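Local structure of pyroglutatmate porin OpdO (Pseudomonas aeruginosa, 3SZV) at residues 134-137 / 143-146; 137-142 / 389-394; 167-172 / 178-183; 284-289 / 294-299; 378-381 / 387-390. The protein probably forms a substrate-selective porin channel across the bacterial outer membrane, a beta-barrel of the OprD family thought to pass small carboxylate solutes such as pyroglutamate. One frame throughout, in Å; residues are numbered along the deposited sequence. Where two conformers were deposited one is given.

Interaction 1: 134-137 / 143-146; sequences VSAN and PELF
Asn137 and Glu144 are tied by two hydrogen bonds that close a small ring between the two limbs of an inward-folded loop. In one, the backbone N of Asn137 gives its proton to Glu144 OE1 over 2.9 Å at a nearly straight 165°, entering on the anti lone pair of the oxygen. In the other, Glu144 N donates to Asn137 O, also at 2.9 Å. Glu144 OE1 thus takes the acceptor role that a backbone carbonyl would have in an antiparallel pair. It gets there by running fully extended, CG opposite the backbone N (chi1 -179°, chi2 -177°), which carries OE1 to within 3.4 Å of Ala136 CA.

Two residues on, the Phe146 ring packs against the 134-136 limb. Val134 CG2 meets CZ at 3.6 Å and Ala136 CB meets CE1 at 3.6 Å, both approaching obliquely, while Ser135 C lies at the ring edge. The contact centre is about 7 Å from the centre of the chain, consistent with a loop folded into the barrel, as in porins whose loops narrow the pore. The amide of Asn137 bonds elsewhere, ND2 to Asp293 and OD1 to Asn172.

Glu144 OE2 is itself held by Asn169 ND2, so both oxygens of a buried carboxylate accept N-H protons. That pattern is consistent with a charged glutamate stabilised by neutral donors, and would restrain its rotation.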
# COMPACT_ATOMS: atom_id res chain seq x y z
N VAL A 134 4.55 3.41 -6.72
CA VAL A 134 4.47 4.10 -5.44
C VAL A 134 3.16 3.80 -4.75
O VAL A 134 2.09 3.97 -5.34
CB VAL A 134 4.69 5.61 -5.58
CG1 VAL A 134 3.69 6.25 -6.55
CG2 VAL A 134 4.57 6.28 -4.22
N SER A 135 3.26 3.30 -3.52
CA SER A 135 2.07 2.96 -2.73
C SER A 135 2.22 3.45 -1.31
O SER A 135 3.19 3.11 -0.62
CB SER A 135 1.88 1.44 -2.67
OG SER A 135 1.50 0.90 -3.94
N ALA A 136 1.26 4.25 -0.86
CA ALA A 136 1.27 4.75 0.51
C ALA A 136 0.93 3.64 1.48
O ALA A 136 0.02 2.85 1.25
CB ALA A 136 0.28 5.91 0.66
N ASN A 137 1.67 3.59 2.59
CA ASN A 137 1.46 2.58 3.61
C ASN A 137 0.35 2.93 4.59
O ASN A 137 0.16 4.10 4.94
CB ASN A 137 2.74 2.39 4.40
CG ASN A 137 2.57 1.43 5.54
OD1 ASN A 137 2.19 1.82 6.66
ND2 ASN A 137 2.82 0.15 5.28
N PRO A 143 -1.98 6.67 8.69
CA PRO A 143 -1.47 6.42 7.34
C PRO A 143 -0.27 7.29 6.94
O PRO A 143 -0.13 8.44 7.40
CB PRO A 143 -2.67 6.75 6.44
CG PRO A 143 -3.53 7.68 7.29
CD PRO A 143 -3.36 7.20 8.69
N GLU A 144 0.58 6.75 6.08
CA GLU A 144 1.51 7.57 5.32
C GLU A 144 0.73 8.49 4.36
O GLU A 144 -0.30 8.08 3.81
CB GLU A 144 2.46 6.66 4.53
CG GLU A 144 3.51 7.39 3.71
CD GLU A 144 4.38 6.46 2.88
OE1 GLU A 144 3.93 5.35 2.57
OE2 GLU A 144 5.52 6.84 2.55
N LEU A 145 1.21 9.71 4.17
CA LEU A 145 0.63 10.62 3.16
C LEU A 145 1.75 11.11 2.27
O LEU A 145 2.91 11.23 2.70
CB LEU A 145 -0.05 11.83 3.82
CG LEU A 145 -1.22 11.54 4.73
CD1 LEU A 145 -1.67 12.81 5.43
CD2 LEU A 145 -2.36 10.92 3.94
N PHE A 146 1.42 11.38 1.01
CA PHE A 146 2.32 12.12 0.14
C PHE A 146 1.75 13.50 -0.11
O PHE A 146 0.53 13.69 -0.06
CB PHE A 146 2.50 11.40 -1.20
CG PHE A 146 3.01 10.00 -1.07
CD1 PHE A 146 2.26 8.92 -1.52
CD2 PHE A 146 4.26 9.76 -0.52
CE1 PHE A 146 2.74 7.62 -1.41
CE2 PHE A 146 4.76 8.45 -0.42
CZ PHE A 146 3.98 7.38 -0.86

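Interaction 2: 137-142 / 389-394; sequences NDTRLL and ENRLIL
Thr139 and Arg391 meet where the inward loop faces strand 387-399: Thr139 O lies 3.0 Å from Arg391 NH1, at the edge of the guanidinium and near its plane. A water bridges the two residues. Arg391 NH2 donates to it over 3.2 Å, and Thr139 OG1 stands 3.1 Å from the same oxygen. The two side chains cross obliquely, and little surface is buried between them, so the contact is one of polar ends rather than packed carbon.

Elsewhere on the guanidinium edge, Glu389 supplies the counter-charge from the same strand. Arg391 grips it side-on, NE at 2.7 Å and NH2 at 3.0 Å, both on the single oxygen OE2 and from the same face of the carboxylate. The bond from NE comes from 51° above that plane. The arginine chain is extended from CG to NE, which carries the guanidinium away from the strand toward the loop. Gln301 also donates to OE2, while OE1 pairs with Arg36, so the glutamate is anchored in turn.

On the loop side an Asx turn positions Thr139: its N donates to Asn137 OD1 over 3.0 Å at 172°, and Asn137 ND2 returns a bond to Thr139 OG1 at 3.0 Å. Asn137 is steadied by Asp293 and Asn172.

Arg391 packs against Arg375 on the adjacent strand, consistent with the basic rows lining OprD-family channels. Because Glu389 also pairs with Arg36, the charge of Arg391 may be only partly offset, and the neutral loop oxygens could stabilise it.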
# COMPACT_ATOMS: atom_id res chain seq x y z
N ASN A 137 1.67 3.59 2.59
CA ASN A 137 1.46 2.58 3.61
C ASN A 137 0.35 2.93 4.59
O ASN A 137 0.16 4.10 4.94
CB ASN A 137 2.74 2.39 4.40
CG ASN A 137 2.57 1.43 5.54
OD1 ASN A 137 2.19 1.82 6.66
ND2 ASN A 137 2.82 0.15 5.28
N ASP A 138 -0.40 1.92 5.03
CA ASP A 138 -1.28 2.10 6.18
C ASP A 138 -1.37 0.83 7.01
O ASP A 138 -2.46 0.33 7.26
CB ASP A 138 -2.68 2.55 5.75
CG ASP A 138 -3.55 2.95 6.94
OD1 ASP A 138 -4.79 2.87 6.82
OD2 ASP A 138 -3.00 3.35 7.99
N THR A 139 -0.23 0.33 7.47
CA THR A 139 -0.24 -0.85 8.35
C THR A 139 0.18 -0.55 9.78
O THR A 139 0.44 -1.46 10.56
CB THR A 139 0.64 -1.99 7.80
OG1 THR A 139 1.96 -1.50 7.57
CG2 THR A 139 0.06 -2.54 6.51
N ARG A 140 0.23 0.74 10.13
CA ARG A 140 0.50 1.11 11.52
C ARG A 140 -0.70 1.86 12.11
O ARG A 140 -1.85 1.55 11.81
CB ARG A 140 1.77 1.96 11.60
CG ARG A 140 3.04 1.17 11.29
CD ARG A 140 4.27 1.98 11.68
N LEU A 141 -0.43 2.85 12.96
CA LEU A 141 -1.51 3.57 13.61
C LEU A 141 -2.21 4.56 12.68
O LEU A 141 -3.45 4.63 12.65
CB LEU A 141 -0.98 4.31 14.84
CG LEU A 141 -2.08 4.98 15.68
CD1 LEU A 141 -2.89 3.95 16.46
CD2 LEU A 141 -1.49 6.03 16.62
N LEU A 142 -1.41 5.36 11.98
CA LEU A 142 -1.92 6.42 11.12
C LEU A 142 -1.26 6.30 9.75
O LEU A 142 -0.13 5.84 9.64
CB LEU A 142 -1.63 7.79 11.74
CG LEU A 142 -2.25 8.03 13.12
CD1 LEU A 142 -1.70 9.29 13.76
CD2 LEU A 142 -3.78 8.10 13.04
N GLU A 389 7.42 -10.79 15.95
CA GLU A 389 6.63 -9.58 16.05
C GLU A 389 5.16 -9.94 16.24
O GLU A 389 4.63 -10.82 15.56
CB GLU A 389 6.81 -8.76 14.78
CG GLU A 389 6.01 -7.46 14.73
CD GLU A 389 6.25 -6.72 13.43
OE1 GLU A 389 7.34 -6.14 13.26
OE2 GLU A 389 5.36 -6.75 12.56
N ASN A 390 4.52 -9.25 17.17
CA ASN A 390 3.08 -9.36 17.31
C ASN A 390 2.46 -7.98 17.18
O ASN A 390 2.98 -7.01 17.73
CB ASN A 390 2.71 -9.99 18.65
CG ASN A 390 3.00 -11.48 18.69
OD1 ASN A 390 2.18 -12.29 18.27
ND2 ASN A 390 4.18 -11.84 19.19
N ARG A 391 1.37 -7.90 16.42
CA ARG A 391 0.56 -6.69 16.34
C ARG A 391 -0.85 -7.03 16.78
O ARG A 391 -1.38 -8.09 16.44
CB ARG A 391 0.53 -6.12 14.92
CG ARG A 391 1.90 -5.83 14.33
CD ARG A 391 1.82 -5.21 12.95
NE ARG A 391 3.14 -5.16 12.33
CZ ARG A 391 3.48 -4.35 11.33
NH1 ARG A 391 2.60 -3.49 10.83
NH2 ARG A 391 4.71 -4.39 10.84
N LEU A 392 -1.45 -6.13 17.55
CA LEU A 392 -2.85 -6.27 17.90
C LEU A 392 -3.49 -4.95 17.55
O LEU A 392 -3.09 -3.90 18.05
CB LEU A 392 -3.02 -6.55 19.39
CG LEU A 392 -4.46 -6.86 19.81
CD1 LEU A 392 -4.99 -8.04 19.00
CD2 LEU A 392 -4.54 -7.14 21.30
N ILE A 393 -4.47 -5.00 16.66
CA ILE A 393 -5.13 -3.78 16.20
C ILE A 393 -6.63 -3.86 16.44
O ILE A 393 -7.30 -4.78 15.97
CB ILE A 393 -4.88 -3.53 14.70
CG1 ILE A 393 -3.40 -3.72 14.36
CG2 ILE A 393 -5.37 -2.14 14.29
CD1 ILE A 393 -3.05 -5.10 13.82
N LEU A 394 -7.13 -2.90 17.21
CA LEU A 394 -8.57 -2.74 17.40
C LEU A 394 -9.00 -1.55 16.56
O LEU A 394 -8.37 -0.49 16.60
CB LEU A 394 -8.91 -2.49 18.86
CG LEU A 394 -8.94 -3.69 19.82
CD1 LEU A 394 -7.70 -4.56 19.67
CD2 LEU A 394 -9.08 -3.19 21.25
O HOH W 1 4.77 -1.79 8.90

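Interaction 3: 167-172 / 178-183; sequences DRNKLN and QVFSAN
Gln178 and Asn169 exchange two backbone hydrogen bonds: Asn169 N to Gln178 O at 2.8 Å and 170°, and Gln178 N to Asn169 O at 2.9 Å. Of the residues in this contact, Gln178 loses the most surface. Its CG, set between its own backbone N and carbonyl carbon (chi1 61°), lies 3.3 Å from Asn169 O. From there the chain reaches forward until NE2 comes to 3.8 Å from Leu171 CD1, the two side chains crossing at about a right angle. A water accepts from Leu171 N at 2.9 Å and lies 2.7 Å from Gln178 OE1.

The pair is a single antiparallel bridge of the hydrogen-bonded type at the end of barrel strand 159-170, where the chain turns back toward strand 180-182; the axes of 167-170 and 180-182 lie at 76° to each other, so the pairing does not continue beyond this bridge. Just before it, Asp167 and Arg168 together face Arg147, a classic beta bulge.

Phe180 lays its ring against this bulged backbone. CZ approaches Arg168 O at 3.5 Å and CE1 approaches Asn169 CB at 3.7 Å, both obliquely. Beyond CB the Asn169 amide leads away from the ring, and its OD1 is joined through a second water to Ser181 N.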
# COMPACT_ATOMS: atom_id res chain seq x y z
N ASP A 167 6.10 15.62 -4.01
CA ASP A 167 7.31 16.27 -3.53
C ASP A 167 7.61 16.11 -2.04
O ASP A 167 8.62 16.61 -1.57
CB ASP A 167 7.41 17.73 -3.98
CG ASP A 167 6.39 18.63 -3.33
OD1 ASP A 167 5.63 18.15 -2.46
OD2 ASP A 167 6.40 19.84 -3.67
N ARG A 168 6.74 15.41 -1.32
CA ARG A 168 6.98 15.13 0.10
C ARG A 168 6.40 13.80 0.50
O ARG A 168 5.42 13.33 -0.09
CB ARG A 168 6.33 16.18 1.01
CG ARG A 168 6.72 17.63 0.72
CD ARG A 168 8.08 17.98 1.28
NE ARG A 168 8.31 19.42 1.20
CZ ARG A 168 8.85 20.04 0.15
NH1 ARG A 168 9.25 19.34 -0.91
NH2 ARG A 168 9.02 21.36 0.17
N ASN A 169 6.98 13.24 1.57
CA ASN A 169 6.55 12.01 2.22
C ASN A 169 6.28 12.33 3.68
O ASN A 169 7.16 12.84 4.37
CB ASN A 169 7.71 11.01 2.12
CG ASN A 169 7.34 9.57 2.45
OD1 ASN A 169 8.19 8.67 2.31
ND2 ASN A 169 6.11 9.33 2.89
N LYS A 170 5.06 12.06 4.15
CA LYS A 170 4.81 12.08 5.59
C LYS A 170 4.77 10.65 6.07
O LYS A 170 3.80 9.93 5.80
CB LYS A 170 3.50 12.79 5.95
CG LYS A 170 3.28 12.87 7.48
CD LYS A 170 1.80 12.95 7.86
CE LYS A 170 1.07 11.63 7.61
NZ LYS A 170 1.50 10.54 8.53
N LEU A 171 5.82 10.21 6.75
CA LEU A 171 5.86 8.84 7.22
C LEU A 171 4.66 8.55 8.12
O LEU A 171 4.12 9.45 8.78
CB LEU A 171 7.15 8.56 7.98
CG LEU A 171 8.44 8.79 7.20
CD1 LEU A 171 9.65 8.55 8.09
CD2 LEU A 171 8.52 7.91 5.96
N ASN A 172 4.24 7.29 8.14
CA ASN A 172 3.10 6.92 8.97
C ASN A 172 3.21 7.40 10.42
O ASN A 172 2.22 7.82 11.00
CB ASN A 172 2.82 5.40 8.90
CG ASN A 172 4.06 4.55 9.08
OD1 ASN A 172 5.05 4.98 9.68
ND2 ASN A 172 4.01 3.32 8.57
N GLN A 178 8.40 15.41 4.73
CA GLN A 178 9.84 15.49 4.52
C GLN A 178 10.18 15.06 3.11
O GLN A 178 9.34 14.54 2.38
CB GLN A 178 10.59 14.61 5.53
CG GLN A 178 10.26 13.13 5.45
CD GLN A 178 10.74 12.36 6.68
OE1 GLN A 178 10.32 12.64 7.80
NE2 GLN A 178 11.61 11.39 6.46
N VAL A 179 11.42 15.30 2.70
CA VAL A 179 11.84 14.84 1.38
C VAL A 179 12.01 13.32 1.35
O VAL A 179 11.99 12.65 2.38
CB VAL A 179 13.14 15.53 0.90
CG1 VAL A 179 12.94 17.04 0.79
CG2 VAL A 179 14.29 15.18 1.82
N PHE A 180 12.17 12.79 0.15
CA PHE A 180 12.24 11.35 -0.05
C PHE A 180 13.64 10.77 0.05
O PHE A 180 14.64 11.47 -0.16
CB PHE A 180 11.75 10.99 -1.46
CG PHE A 180 10.35 11.42 -1.77
CD1 PHE A 180 9.27 10.76 -1.21
CD2 PHE A 180 10.12 12.44 -2.68
CE1 PHE A 180 7.97 11.15 -1.53
CE2 PHE A 180 8.83 12.83 -3.00
CZ PHE A 180 7.76 12.18 -2.43
N SER A 181 13.68 9.48 0.35
CA SER A 181 14.88 8.68 0.13
C SER A 181 14.43 7.31 -0.38
O SER A 181 13.23 7.02 -0.42
CB SER A 181 15.71 8.53 1.41
OG SER A 181 15.07 7.71 2.37
N ALA A 182 15.38 6.49 -0.80
CA ALA A 182 15.06 5.16 -1.30
C ALA A 182 15.40 4.09 -0.26
O ALA A 182 16.42 4.16 0.41
CB ALA A 182 15.78 4.88 -2.60
N ASN A 183 14.50 3.13 -0.12
CA ASN A 183 14.72 2.00 0.78
C ASN A 183 16.05 1.30 0.51
O ASN A 183 16.34 0.97 -0.66
CB ASN A 183 13.56 1.01 0.65
CG ASN A 183 13.55 -0.01 1.77
OD1 ASN A 183 13.19 0.30 2.91
ND2 ASN A 183 13.95 -1.24 1.46
O HOH W 2 11.07 8.61 1.74
O HOH W 3 7.68 12.17 7.70

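Interaction 4: 284-289 / 294-299; sequences DPYPYI and PYLVNF
Tyr288 and Pro294 mark the closest backbone approach, CA to CA 6.0 Å, between two irregular segments joined by no direct hydrogen bond; the second bends through an inverse gamma turn at Tyr295 and a type I turn from Leu296 to Phe299. Side chains and waters therefore make the contact.

Two CH-pi contacts carry it. Pro294 CB stands 3.5 Å from the centroid of the Tyr288 ring, only 8° off its normal, and Pro294 CD comes 3.5 Å from CE1, so the pyrrolidine lies over the ring. A chi1 of 53° sets Tyr288 CG between the backbone N and carbonyl carbon, and OH is held by Asp304. Phe299 also receives Pro294 CD over a face of its ring. Leu296 CD2 hangs over the Tyr286 ring, 3.7 Å from the centroid and 2° off the normal, with CD1 at 3.6 Å from CD2 of the tyrosine. Pro294 CB meets the edge of the same ring at CE2, 3.8 Å away.

The phenol end is polar. Tyr286 OH lies 2.7 Å from a water that accepts from Tyr295 N, and a second water, also hydrogen-bonded to Tyr286 OH, donates to Tyr295 O. The tyrosine hydroxyl is thereby linked to both backbone groups of the gamma-turn residue.

Both segments belong to the loop between strands 271-281 and 311-320, folded against the barrel wall: Tyr286 leans on Ala244 of strand 236-248 and on Asn257 and Ala259 of strand 256-268, while Leu296 packs against Gln278 of strand 271-281.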
# COMPACT_ATOMS: atom_id res chain seq x y z
N ASP A 284 21.98 -4.27 -7.28
CA ASP A 284 21.27 -3.55 -6.24
C ASP A 284 19.97 -4.22 -5.86
O ASP A 284 19.41 -5.01 -6.62
CB ASP A 284 21.01 -2.11 -6.71
CG ASP A 284 22.30 -1.36 -6.94
OD1 ASP A 284 22.87 -0.89 -5.94
OD2 ASP A 284 22.78 -1.29 -8.09
N PRO A 285 19.48 -3.94 -4.64
CA PRO A 285 18.20 -4.46 -4.18
C PRO A 285 17.06 -3.68 -4.83
O PRO A 285 17.30 -2.71 -5.56
CB PRO A 285 18.25 -4.19 -2.68
CG PRO A 285 19.00 -2.90 -2.59
CD PRO A 285 20.08 -3.01 -3.67
N TYR A 286 15.82 -4.09 -4.56
CA TYR A 286 14.68 -3.45 -5.21
C TYR A 286 14.44 -2.05 -4.67
O TYR A 286 14.19 -1.87 -3.48
CB TYR A 286 13.45 -4.29 -4.95
CG TYR A 286 12.21 -3.81 -5.68
CD1 TYR A 286 12.10 -3.99 -7.05
CD2 TYR A 286 11.15 -3.23 -5.00
CE1 TYR A 286 10.97 -3.60 -7.75
CE2 TYR A 286 10.00 -2.82 -5.69
CZ TYR A 286 9.92 -3.02 -7.06
OH TYR A 286 8.81 -2.66 -7.78
N PRO A 287 14.50 -1.04 -5.54
CA PRO A 287 14.33 0.32 -5.02
C PRO A 287 12.86 0.70 -4.92
O PRO A 287 12.04 0.30 -5.74
CB PRO A 287 15.03 1.19 -6.07
CG PRO A 287 14.87 0.42 -7.34
CD PRO A 287 14.95 -1.05 -6.95
N TYR A 288 12.57 1.49 -3.89
CA TYR A 288 11.25 2.10 -3.70
C TYR A 288 11.40 3.22 -2.70
O TYR A 288 12.40 3.31 -2.01
CB TYR A 288 10.20 1.09 -3.24
CG TYR A 288 10.47 0.23 -2.01
CD1 TYR A 288 9.81 0.47 -0.81
CD2 TYR A 288 11.31 -0.89 -2.09
CE1 TYR A 288 10.01 -0.36 0.29
CE2 TYR A 288 11.49 -1.73 -1.00
CZ TYR A 288 10.84 -1.45 0.18
OH TYR A 288 10.97 -2.26 1.28
N ILE A 289 10.38 4.07 -2.61
CA ILE A 289 10.42 5.18 -1.68
C ILE A 289 10.44 4.67 -0.24
O ILE A 289 9.60 3.87 0.17
CB ILE A 289 9.23 6.11 -1.93
CG1 ILE A 289 9.43 6.87 -3.24
CG2 ILE A 289 9.06 7.09 -0.79
CD1 ILE A 289 8.17 7.49 -3.79
N PRO A 294 6.54 -1.57 -1.27
CA PRO A 294 7.01 -2.00 -2.59
C PRO A 294 6.00 -2.93 -3.24
O PRO A 294 5.34 -3.71 -2.53
CB PRO A 294 8.31 -2.76 -2.25
CG PRO A 294 8.02 -3.38 -0.89
CD PRO A 294 7.16 -2.33 -0.17
N TYR A 295 5.90 -2.89 -4.57
CA TYR A 295 4.91 -3.71 -5.27
C TYR A 295 5.49 -5.08 -5.62
O TYR A 295 5.53 -5.48 -6.80
CB TYR A 295 4.41 -2.97 -6.51
CG TYR A 295 3.07 -3.44 -7.03
CD1 TYR A 295 1.95 -3.41 -6.23
CD2 TYR A 295 2.93 -3.87 -8.34
CE1 TYR A 295 0.71 -3.82 -6.73
CE2 TYR A 295 1.71 -4.28 -8.84
CZ TYR A 295 0.61 -4.26 -8.03
OH TYR A 295 -0.62 -4.68 -8.53
N LEU A 296 5.90 -5.79 -4.58
CA LEU A 296 6.55 -7.10 -4.72
C LEU A 296 5.60 -8.18 -4.27
O LEU A 296 4.96 -8.05 -3.23
CB LEU A 296 7.83 -7.16 -3.89
CG LEU A 296 8.95 -6.24 -4.38
CD1 LEU A 296 10.06 -6.19 -3.33
CD2 LEU A 296 9.51 -6.71 -5.74
N VAL A 297 5.50 -9.26 -5.04
CA VAL A 297 4.55 -10.31 -4.69
C VAL A 297 4.86 -10.96 -3.34
O VAL A 297 3.94 -11.44 -2.67
CB VAL A 297 4.40 -11.41 -5.79
CG1 VAL A 297 3.94 -10.81 -7.14
CG2 VAL A 297 5.70 -12.24 -5.94
N ASN A 298 6.14 -11.00 -2.95
CA ASN A 298 6.51 -11.62 -1.69
C ASN A 298 6.80 -10.63 -0.56
O ASN A 298 7.43 -10.98 0.44
CB ASN A 298 7.68 -12.60 -1.89
CG ASN A 298 7.26 -13.86 -2.66
OD1 ASN A 298 6.07 -14.14 -2.86
ND2 ASN A 298 8.25 -14.65 -3.08
N PHE A 299 6.32 -9.40 -0.71
CA PHE A 299 6.36 -8.41 0.37
C PHE A 299 5.23 -8.73 1.35
O PHE A 299 4.05 -8.72 0.97
CB PHE A 299 6.22 -6.99 -0.20
CG PHE A 299 5.81 -5.94 0.80
CD1 PHE A 299 6.61 -5.63 1.89
CD2 PHE A 299 4.66 -5.20 0.59
CE1 PHE A 299 6.22 -4.63 2.80
CE2 PHE A 299 4.28 -4.19 1.48
CZ PHE A 299 5.06 -3.91 2.58
O HOH W 4 7.24 -0.98 -6.32
O HOH W 5 7.33 -4.91 -8.95

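Interaction 5: 378-381 / 387-390; sequences TVRS and LDEN
A beta hairpin of the barrel wall, strands 371-381 and 387-399, is joined here near its turn through Val379 and Leu387, a hydrogen-bonded antiparallel pair. Val379 N donates to Leu387 O at 2.8 Å and 173°, and Leu387 N returns to Val379 O at 3.1 Å. The strand axes run 4.8 Å apart at 166°. Successive side chains alternate between the two faces. Val379 and Leu387 share the face that touches Ile302, in the loop between strands 271-281 and 311-320, so this is probably the channel side.

The other face carries Thr378 and Asp388, a non-hydrogen-bonded pair whose side chains lie side by side pointing the same way. Thr378 OG1 donates to Asp388 OD2 over 2.8 Å, coming from above the carboxylate plane. Arg380 takes the other oxygen. Its chain bends at chi2 (-62°), folding the guanidinium back along the strand so that NH2 at 2.8 Å and NH1 at 3.0 Å converge end-on on Asp388 OD1 in a salt bridge. NH2 uses the syn lone pair, whereas NH1 arrives from above the plane. Both carboxylate oxygens are thus bound from the neighbouring strand, which would restrain the group's rotation.

NH1 reaches farther still: it donates to Val379 O at 2.9 Å, an oxygen that already accepts from Leu387 N, and makes a weak bond to Leu387 O. Thr378 CG2 sits 3.4 Å above the guanidinium plane of Arg380, displaced toward its rim.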
# COMPACT_ATOMS: atom_id res chain seq x y z
N THR A 378 7.29 -14.23 12.36
CA THR A 378 8.59 -14.74 12.79
C THR A 378 9.52 -14.63 11.60
O THR A 378 9.16 -15.08 10.51
CB THR A 378 8.47 -16.23 13.18
OG1 THR A 378 7.57 -16.35 14.28
CG2 THR A 378 9.84 -16.80 13.59
N VAL A 379 10.71 -14.07 11.81
CA VAL A 379 11.70 -13.98 10.75
C VAL A 379 12.99 -14.62 11.24
O VAL A 379 13.42 -14.32 12.35
CB VAL A 379 12.02 -12.51 10.38
CG1 VAL A 379 13.19 -12.44 9.40
CG2 VAL A 379 10.79 -11.79 9.82
N ARG A 380 13.59 -15.48 10.42
CA ARG A 380 14.91 -16.05 10.71
C ARG A 380 15.80 -15.83 9.50
O ARG A 380 15.39 -16.09 8.37
CB ARG A 380 14.84 -17.54 11.04
CG ARG A 380 13.99 -17.87 12.26
CD ARG A 380 14.54 -17.24 13.52
NE ARG A 380 13.73 -17.59 14.69
CZ ARG A 380 12.92 -16.76 15.34
NH1 ARG A 380 12.76 -15.49 14.94
NH2 ARG A 380 12.24 -17.19 16.38
N SER A 381 17.02 -15.37 9.73
CA SER A 381 17.91 -15.00 8.64
C SER A 381 19.36 -15.22 9.02
O SER A 381 19.70 -15.14 10.19
CB SER A 381 17.68 -13.53 8.30
OG SER A 381 18.56 -13.07 7.28
N LEU A 387 13.80 -12.16 14.47
CA LEU A 387 12.80 -11.35 15.13
C LEU A 387 11.47 -12.09 15.23
O LEU A 387 11.13 -12.88 14.35
CB LEU A 387 12.60 -10.05 14.34
CG LEU A 387 11.34 -9.23 14.59
CD1 LEU A 387 11.42 -8.55 15.95
CD2 LEU A 387 11.17 -8.19 13.50
N ASP A 388 10.73 -11.82 16.30
CA ASP A 388 9.33 -12.21 16.37
C ASP A 388 8.54 -10.95 16.65
O ASP A 388 8.93 -10.12 17.47
CB ASP A 388 9.07 -13.25 17.47
CG ASP A 388 9.46 -14.65 17.04
OD1 ASP A 388 10.67 -14.92 17.01
OD2 ASP A 388 8.56 -15.46 16.72
N GLU A 389 7.42 -10.79 15.95
CA GLU A 389 6.63 -9.58 16.05
C GLU A 389 5.16 -9.94 16.24
O GLU A 389 4.63 -10.82 15.56
CB GLU A 389 6.81 -8.76 14.78
CG GLU A 389 6.01 -7.46 14.73
CD GLU A 389 6.25 -6.72 13.43
OE1 GLU A 389 7.34 -6.14 13.26
OE2 GLU A 389 5.36 -6.75 12.56
N ASN A 390 4.52 -9.25 17.17
CA ASN A 390 3.08 -9.36 17.31
C ASN A 390 2.46 -7.98 17.18
O ASN A 390 2.98 -7.01 17.73
CB ASN A 390 2.71 -9.99 18.65
CG ASN A 390 3.00 -11.48 18.69
OD1 ASN A 390 2.18 -12.29 18.27
ND2 ASN A 390 4.18 -11.84 19.19

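Interactions 1 and 4 are buried contacts, 4 wholly within one loop and 1 between a loop and the start of strand 145-147; 2, 3 and 5 are partly exposed and involve wall strands. Chemistry follows place: 4 packs a proline and a leucine on tyrosine faces, 1 combines an aromatic patch with a neutral-donor grip on a carboxylate, 3 and 5 rest on strand pairing, and 5 adds a salt bridge between strands, whereas that of 2 lies within one strand. Asn137 is shared by 1 and 2. Interactions 1 and 3 meet through Glu144 and Asn169; 3 meets 4 through Asn183 N and Tyr288 O. Interaction 5 overlaps 2 on strand 387-399 but is about 10 Å from 1 and 4 by nearest atoms.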